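HepC.19480.a.B1 (Helicobacter pylori, PDB 6MTZ) is of unknown function but probably acts as a DHH/DHHA1-family phosphoesterase. Local coordinates at residues Pro150-Met154 / Tyr166-Gly171. Numbering follows the deposited sequence.
Sequences PLVEM and YGFELG. With EDO (1,2-ethanediol), chain C.
The carbonyl oxygen of Tyr-166 is gripped twice by the preceding helix: it is hydrogen-bonded to the hydroxyl of Ser-157 and receives a CA-H...O contact from Met-154, with CA 3.6 Å from O and an angle of 162° at the hydrogen. The contact joins two consecutive helices, 145-159 and 168-180, that follow the parallel-sheet domain of what is probably a DHH-family fold. Gly-167, the N-cap residue of the second helix, suits the junction doubly. Its positive phi (69°) is easily reached by glycine, and a CB here would clash with the CB of Met-154, since the CA atoms of Gly-167 and Met-154 are only 4.3 Å apart.

Tyr-166 lies alongside the first helix with an edge of its ring turned to the backbone, CE2 standing 3.4 Å from Pro-150 O, an oxygen that already accepts the N-H of Met-154. The compact ring of Pro-150 offers its CB to the phenol carbons and OH.

Glu-153 reaches over Tyr-166 CB with its CG, and the bend at chi2 (66°) turns the carboxylate away from the tyrosine. A water spans the gap: it accepts the N-H of Tyr-166, lying 2.8 Å from N, and makes a longer bond to Glu-153 OE2. OE1 is paired with Lys-127 of helix 125-136 and accepts a hydrogen bond from O1 of a 1,2-ethanediol, probably a crystallisation additive.

Deeper in, the flexible, unbranched Met-154 fits the narrow seam. Its CG lies 3.3 Å from Gly-167 O, the oxygen that takes the first-turn N-H of Gly-171, and packs on Gly-171 CA, where a side chain would press on the carbonyl oxygen of Met-154. Beyond CG the sulfur reaches branched Leu-170, the two chains crossing at about a right angle with Met-154 SD 3.8 Å from Leu-170 CG.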
loop_
_atom_site.group_PDB
_atom_site.type_symbol
_atom_site.label_atom_id
_atom_site.label_comp_id
_atom_site.label_asym_id
_atom_site.label_seq_id
_atom_site.Cartn_x
_atom_site.Cartn_y
_atom_site.Cartn_z
ATOM N N PRO A 150 -10.700 -14.816 16.643
ATOM C CA PRO A 150 -9.536 -15.702 16.471
ATOM C C PRO A 150 -8.466 -15.120 15.560
ATOM O O PRO A 150 -7.266 -15.252 15.842
ATOM C CB PRO A 150 -10.164 -16.968 15.876
ATOM C CG PRO A 150 -11.515 -16.991 16.499
ATOM C CD PRO A 150 -11.955 -15.552 16.422
ATOM N N LEU A 151 -8.869 -14.482 14.466
ATOM C CA LEU A 151 -7.888 -13.860 13.581
ATOM C C LEU A 151 -7.110 -12.774 14.312
ATOM O O LEU A 151 -5.883 -12.676 14.175
ATOM C CB LEU A 151 -8.582 -13.303 12.334
ATOM C CG LEU A 151 -7.713 -12.850 11.144
ATOM C CD1 LEU A 151 -8.505 -12.908 9.860
ATOM C CD2 LEU A 151 -7.198 -11.434 11.333
ATOM N N VAL A 152 -7.807 -11.953 15.100
ATOM C CA VAL A 152 -7.133 -10.912 15.868
ATOM C C VAL A 152 -6.127 -11.528 16.826
ATOM O O VAL A 152 -4.968 -11.100 16.895
ATOM C CB VAL A 152 -8.164 -10.043 16.604
ATOM C CG1 VAL A 152 -7.474 -9.191 17.663
ATOM C CG2 VAL A 152 -8.902 -9.176 15.600
ATOM N N GLU A 153 -6.553 -12.556 17.566
ATOM C CA GLU A 153 -5.674 -13.185 18.542
ATOM C C GLU A 153 -4.459 -13.821 17.866
ATOM O O GLU A 153 -3.339 -13.769 18.397
ATOM C CB GLU A 153 -6.461 -14.216 19.355
ATOM C CG GLU A 153 -5.694 -14.751 20.571
ATOM C CD GLU A 153 -5.434 -13.681 21.647
ATOM O OE1 GLU A 153 -6.090 -12.608 21.639
ATOM O OE2 GLU A 153 -4.562 -13.921 22.511
ATOM N N MET A 154 -4.662 -14.412 16.685
ATOM C CA MET A 154 -3.555 -14.987 15.922
ATOM C C MET A 154 -2.512 -13.927 15.595
ATOM O O MET A 154 -1.315 -14.114 15.845
ATOM C CB MET A 154 -4.083 -15.623 14.630
ATOM C CG MET A 154 -2.966 -15.900 13.585
ATOM S SD MET A 154 -3.548 -16.066 11.876
ATOM C CE MET A 154 -3.664 -14.353 11.351
ATOM N N TYR A 166 -2.523 -18.501 21.008
ATOM C CA TYR A 166 -3.427 -19.017 19.994
ATOM C C TYR A 166 -2.980 -18.583 18.609
ATOM O O TYR A 166 -2.631 -17.421 18.395
ATOM C CB TYR A 166 -4.858 -18.537 20.244
ATOM C CG TYR A 166 -5.784 -18.908 19.104
ATOM C CD1 TYR A 166 -6.413 -20.145 19.076
ATOM C CD2 TYR A 166 -6.006 -18.032 18.045
ATOM C CE1 TYR A 166 -7.257 -20.492 18.037
ATOM C CE2 TYR A 166 -6.830 -18.378 16.993
ATOM C CZ TYR A 166 -7.452 -19.610 17.001
ATOM O OH TYR A 166 -8.281 -19.959 15.978
ATOM N N GLY A 167 -2.998 -19.528 17.670
ATOM C CA GLY A 167 -2.728 -19.212 16.280
ATOM C C GLY A 167 -1.302 -18.816 15.963
ATOM O O GLY A 167 -1.063 -18.231 14.917
ATOM N N PHE A 168 -0.340 -19.139 16.834
ATOM C CA PHE A 168 1.028 -18.671 16.634
ATOM C C PHE A 168 1.613 -19.160 15.308
ATOM O O PHE A 168 2.077 -18.356 14.493
ATOM C CB PHE A 168 1.904 -19.112 17.805
ATOM C CG PHE A 168 3.369 -18.850 17.598
ATOM C CD1 PHE A 168 3.888 -17.575 17.754
ATOM C CD2 PHE A 168 4.233 -19.883 17.255
ATOM C CE1 PHE A 168 5.247 -17.329 17.576
ATOM C CE2 PHE A 168 5.589 -19.646 17.074
ATOM C CZ PHE A 168 6.095 -18.363 17.236
ATOM N N GLU A 169 1.615 -20.475 15.078
ATOM C CA GLU A 169 2.263 -20.999 13.871
ATOM C C GLU A 169 1.568 -20.518 12.599
ATOM O O GLU A 169 2.234 -20.142 11.627
ATOM C CB GLU A 169 2.313 -22.525 13.914
ATOM C CG GLU A 169 3.173 -23.076 15.062
ATOM C CD GLU A 169 4.646 -22.769 14.886
ATOM O OE1 GLU A 169 5.400 -22.908 15.865
ATOM O OE2 GLU A 169 5.053 -22.382 13.769
ATOM N N LEU A 170 0.233 -20.506 12.588
ATOM C CA LEU A 170 -0.493 -19.951 11.441
ATOM C C LEU A 170 -0.191 -18.465 11.237
ATOM O O LEU A 170 -0.104 -17.997 10.097
ATOM C CB LEU A 170 -1.990 -20.169 11.626
ATOM C CG LEU A 170 -2.937 -19.576 10.575
ATOM C CD1 LEU A 170 -2.756 -20.266 9.216
ATOM C CD2 LEU A 170 -4.379 -19.724 11.067
ATOM N N GLY A 171 -0.030 -17.705 12.327
ATOM C CA GLY A 171 0.316 -16.291 12.190
ATOM C C GLY A 171 1.658 -16.050 11.514
ATOM O O GLY A 171 1.830 -15.064 10.789
HETATM C C1 EDO C . -9.663 -11.291 20.311
HETATM O O1 EDO C . -8.830 -12.211 21.027
HETATM C C2 EDO C . -9.284 -9.854 20.670
HETATM O O2 EDO C . -10.186 -9.307 21.639
HETATM O O HOH W 1 -3.525 -16.942 23.115
#